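PDB 1RYB: chloroplastic group IIB intron splicing facilitator CRS2, chloroplastic, which is required for splicing group IIB introns in chloroplasts, working in complexes with CAF1 or CAF2, and lacks the peptidyl-tRNA hydrolase activity of its family. Local coordinates for residues I51-L62 with V72-Y80. Sequence-based numbering, arbitrary orientation. Where two conformers were deposited one is given.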
loop_
_atom_site.group_PDB
_atom_site.type_symbol
_atom_site.label_atom_id
_atom_site.label_comp_id
_atom_site.label_asym_id
_atom_site.label_seq_id
_atom_site.Cartn_x
_atom_site.Cartn_y
_atom_site.Cartn_z
ATOM N N ILE A 51 16.199 2.667 0.958
ATOM C CA ILE A 51 15.606 3.958 0.636
ATOM C C ILE A 51 15.195 4.680 1.903
ATOM O O ILE A 51 14.582 4.120 2.793
ATOM C CB ILE A 51 14.423 3.879 -0.373
ATOM C CG1 ILE A 51 14.832 3.266 -1.688
ATOM C CG2 ILE A 51 13.887 5.262 -0.631
ATOM C CD1 ILE A 51 13.598 2.764 -2.492
ATOM N N THR A 52 15.549 5.950 2.018
ATOM C CA THR A 52 15.147 6.663 3.212
ATOM C C THR A 52 13.914 7.573 2.876
ATOM O O THR A 52 13.919 8.306 1.833
ATOM C CB THR A 52 16.387 7.361 3.874
ATOM O OG1 THR A 52 17.551 7.142 3.056
ATOM C CG2 THR A 52 16.671 6.731 5.253
ATOM N N MET A 53 12.799 7.410 3.637
ATOM C CA MET A 53 11.589 8.128 3.285
ATOM C C MET A 53 11.537 9.553 3.925
ATOM O O MET A 53 10.683 9.873 4.738
ATOM C CB MET A 53 10.329 7.253 3.396
ATOM C CG MET A 53 10.123 6.230 2.201
ATOM S SD MET A 53 8.429 5.701 2.328
ATOM C CE MET A 53 8.657 4.324 3.447
ATOM N N ASN A 54 12.459 10.434 3.517
ATOM C CA ASN A 54 12.516 11.729 4.117
ATOM C C ASN A 54 12.271 12.933 3.193
ATOM O O ASN A 54 12.650 14.062 3.523
ATOM C CB ASN A 54 13.811 11.855 4.911
ATOM C CG ASN A 54 15.042 11.918 4.004
ATOM O OD1 ASN A 54 14.994 11.631 2.746
ATOM N ND2 ASN A 54 16.143 12.406 4.605
ATOM N N THR A 55 11.558 12.714 2.107
ATOM C CA THR A 55 11.211 13.826 1.269
ATOM C C THR A 55 9.796 14.151 1.542
ATOM O O THR A 55 8.954 13.246 1.605
ATOM C CB THR A 55 11.385 13.471 -0.193
ATOM O OG1 THR A 55 12.761 13.268 -0.374
ATOM C CG2 THR A 55 10.937 14.645 -1.036
ATOM N N ILE A 56 9.527 15.449 1.773
ATOM C CA ILE A 56 8.179 15.934 1.978
ATOM C C ILE A 56 7.689 16.557 0.690
ATOM O O ILE A 56 8.296 17.505 0.220
ATOM C CB ILE A 56 8.116 16.949 3.128
ATOM C CG1 ILE A 56 8.241 16.122 4.463
ATOM C CG2 ILE A 56 6.747 17.690 3.028
ATOM C CD1 ILE A 56 8.308 16.948 5.755
ATOM N N GLN A 57 6.595 16.040 0.091
ATOM C CA GLN A 57 6.110 16.560 -1.169
ATOM C C GLN A 57 4.711 16.078 -1.401
ATOM O O GLN A 57 4.390 14.939 -1.027
ATOM C CB GLN A 57 7.027 16.005 -2.293
ATOM C CG GLN A 57 6.759 16.551 -3.743
ATOM C CD GLN A 57 7.533 15.840 -4.845
ATOM O OE1 GLN A 57 8.349 14.956 -4.609
ATOM N NE2 GLN A 57 7.309 16.271 -6.068
ATOM N N SER A 58 3.876 16.925 -1.980
ATOM C CA SER A 58 2.494 16.510 -2.347
ATOM C C SER A 58 1.733 15.737 -1.234
ATOM O O SER A 58 1.223 14.619 -1.447
ATOM C CB SER A 58 2.541 15.600 -3.595
ATOM O OG SER A 58 1.208 15.395 -4.080
ATOM N N LYS A 59 1.702 16.327 -0.041
ATOM C CA LYS A 59 0.996 15.765 1.139
ATOM C C LYS A 59 1.505 14.428 1.522
ATOM O O LYS A 59 0.766 13.694 2.158
ATOM C CB LYS A 59 -0.468 15.547 0.762
ATOM C CG LYS A 59 -1.209 16.813 0.297
ATOM C CD LYS A 59 -2.699 16.548 0.018
ATOM C CE LYS A 59 -3.556 17.790 0.165
ATOM N NZ LYS A 59 -3.112 18.815 -0.791
ATOM N N SER A 60 2.787 14.117 1.234
ATOM C CA SER A 60 3.302 12.796 1.548
ATOM C C SER A 60 4.690 12.853 2.116
ATOM O O SER A 60 5.377 13.848 1.990
ATOM C CB SER A 60 3.458 12.015 0.218
ATOM O OG SER A 60 2.164 11.911 -0.422
ATOM N N LEU A 61 5.088 11.739 2.619
ATOM C CA LEU A 61 6.470 11.401 2.924
ATOM C C LEU A 61 6.862 10.463 1.789
ATOM O O LEU A 61 6.091 9.560 1.428
ATOM C CB LEU A 61 6.627 10.593 4.240
ATOM C CG LEU A 61 6.807 11.465 5.424
ATOM C CD1 LEU A 61 6.810 10.564 6.673
ATOM C CD2 LEU A 61 8.136 12.225 5.237
ATOM N N LEU A 62 8.045 10.664 1.185
ATOM C CA LEU A 62 8.426 9.716 0.177
ATOM C C LEU A 62 9.908 9.576 0.173
ATOM O O LEU A 62 10.619 10.422 0.746
ATOM C CB LEU A 62 7.888 10.052 -1.230
ATOM C CG LEU A 62 8.381 11.372 -1.803
ATOM C CD1 LEU A 62 9.653 11.186 -2.685
ATOM C CD2 LEU A 62 7.309 12.050 -2.659
ATOM N N VAL A 72 12.299 3.816 -8.537
ATOM C CA VAL A 72 10.982 3.804 -7.928
ATOM C C VAL A 72 10.890 4.954 -6.935
ATOM O O VAL A 72 11.913 5.467 -6.399
ATOM C CB VAL A 72 10.785 2.479 -7.109
ATOM C CG1 VAL A 72 11.028 1.217 -7.936
ATOM C CG2 VAL A 72 11.667 2.391 -5.836
ATOM N N LEU A 73 9.660 5.297 -6.613
ATOM C CA LEU A 73 9.461 6.151 -5.450
ATOM C C LEU A 73 8.598 5.394 -4.471
ATOM O O LEU A 73 7.778 4.610 -4.894
ATOM C CB LEU A 73 9.001 7.564 -5.737
ATOM C CG LEU A 73 7.762 7.737 -6.540
ATOM C CD1 LEU A 73 7.134 9.048 -6.087
ATOM C CD2 LEU A 73 8.092 7.909 -8.018
ATOM N N VAL A 74 8.901 5.478 -3.198
ATOM C CA VAL A 74 8.114 4.811 -2.168
ATOM C C VAL A 74 7.410 5.875 -1.404
ATOM O O VAL A 74 8.031 6.783 -1.014
ATOM C CB VAL A 74 8.912 3.837 -1.260
ATOM C CG1 VAL A 74 9.421 2.640 -2.058
ATOM C CG2 VAL A 74 10.033 4.533 -0.586
ATOM N N VAL A 75 6.096 5.778 -1.229
ATOM C CA VAL A 75 5.322 6.897 -0.710
ATOM C C VAL A 75 4.323 6.502 0.391
ATOM O O VAL A 75 3.683 5.477 0.272
ATOM C CB VAL A 75 4.449 7.369 -1.895
ATOM C CG1 VAL A 75 3.484 8.489 -1.511
ATOM C CG2 VAL A 75 5.249 7.743 -3.108
ATOM N N LYS A 76 4.210 7.349 1.412
ATOM C CA LYS A 76 3.227 7.252 2.503
ATOM C C LYS A 76 2.521 8.592 2.523
ATOM O O LYS A 76 3.076 9.618 2.999
ATOM C CB LYS A 76 3.872 7.016 3.876
ATOM C CG LYS A 76 4.547 5.608 3.911
ATOM C CD LYS A 76 4.863 5.129 5.345
ATOM C CE LYS A 76 5.974 5.950 5.957
ATOM N NZ LYS A 76 6.401 5.513 7.318
ATOM N N PRO A 77 1.329 8.654 1.967
ATOM C CA PRO A 77 0.592 9.894 2.009
ATOM C C PRO A 77 0.281 10.235 3.465
ATOM O O PRO A 77 0.010 9.364 4.318
ATOM C CB PRO A 77 -0.748 9.596 1.304
ATOM C CG PRO A 77 -0.470 8.349 0.457
ATOM C CD PRO A 77 0.613 7.620 1.240
ATOM N N GLN A 78 0.414 11.506 3.758
ATOM C CA GLN A 78 0.131 12.029 5.070
ATOM C C GLN A 78 -1.100 12.954 5.009
ATOM O O GLN A 78 -1.119 14.006 5.625
ATOM C CB GLN A 78 1.338 12.828 5.618
ATOM C CG GLN A 78 2.634 11.992 5.513
ATOM C CD GLN A 78 2.637 10.788 6.424
ATOM O OE1 GLN A 78 3.020 9.655 5.994
ATOM N NE2 GLN A 78 2.283 11.027 7.688
ATOM N N SER A 79 -2.089 12.530 4.252
ATOM C CA SER A 79 -3.274 13.336 3.996
ATOM C C SER A 79 -4.520 12.892 4.781
ATOM O O SER A 79 -5.576 13.495 4.717
ATOM C CB SER A 79 -3.546 13.037 2.533
ATOM O OG SER A 79 -3.586 11.607 2.338
ATOM N N TYR A 80 -4.375 11.790 5.483
ATOM C CA TYR A 80 -5.456 10.965 6.040
ATOM C C TYR A 80 -5.921 10.051 4.944
ATOM O O TYR A 80 -5.866 10.421 3.733
ATOM C CB TYR A 80 -6.662 11.730 6.629
ATOM C CG TYR A 80 -6.255 12.389 7.924
ATOM C CD1 TYR A 80 -5.857 13.719 7.931
ATOM C CD2 TYR A 80 -6.269 11.685 9.126
ATOM C CE1 TYR A 80 -5.545 14.342 9.147
ATOM C CE2 TYR A 80 -5.893 12.266 10.336
ATOM C CZ TYR A 80 -5.484 13.592 10.325
ATOM O OH TYR A 80 -5.147 14.167 11.540
#
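Met-53 turns CG to the side opposite its carbonyl carbon (chi1 -77°), and with chi2 near-extended this carries SD toward Val-74, a detail left doubtful by the two conformers of that valine. The bend at chi3 (-88°) then brings CE 4.0 Å from Lys-76 CE. The contact belongs to the antiparallel beta hairpin of strands 60-67 and 70-77, in the mixed sheet of the peptidyl-tRNA hydrolase fold. Leu-61 and Lys-76 form a hydrogen-bonded pair of it. Lys-76 N to Leu-61 O is 2.9 Å and almost straight (178°); Leu-61 N returns a bond to Lys-76 O. Lys-76 NZ goes on to a salt bridge with Asp-43 of helix 37-48, which also covers Met-53. An alanine in place of Met-53 would probably lose the CE contact to Lys-76 and open a gap between this loop, strand 72-77 and helix 37-48. Ile-51 continues the apolar contact, with CD1 3.9 Å from Val-72 CG2. On the other face, Leu-62 CB lies 4.0 Å from Val-75 CG2. Past the strand, Gln-78 N bonds Lys-59 O at 2.7 Å. Tyr-80 follows closely and probably binds tRNA, as in relatives. In the type I' turn, Ser-60 OG donates to Ser-58 O at 3.0 Å, from above the carbonyl plane.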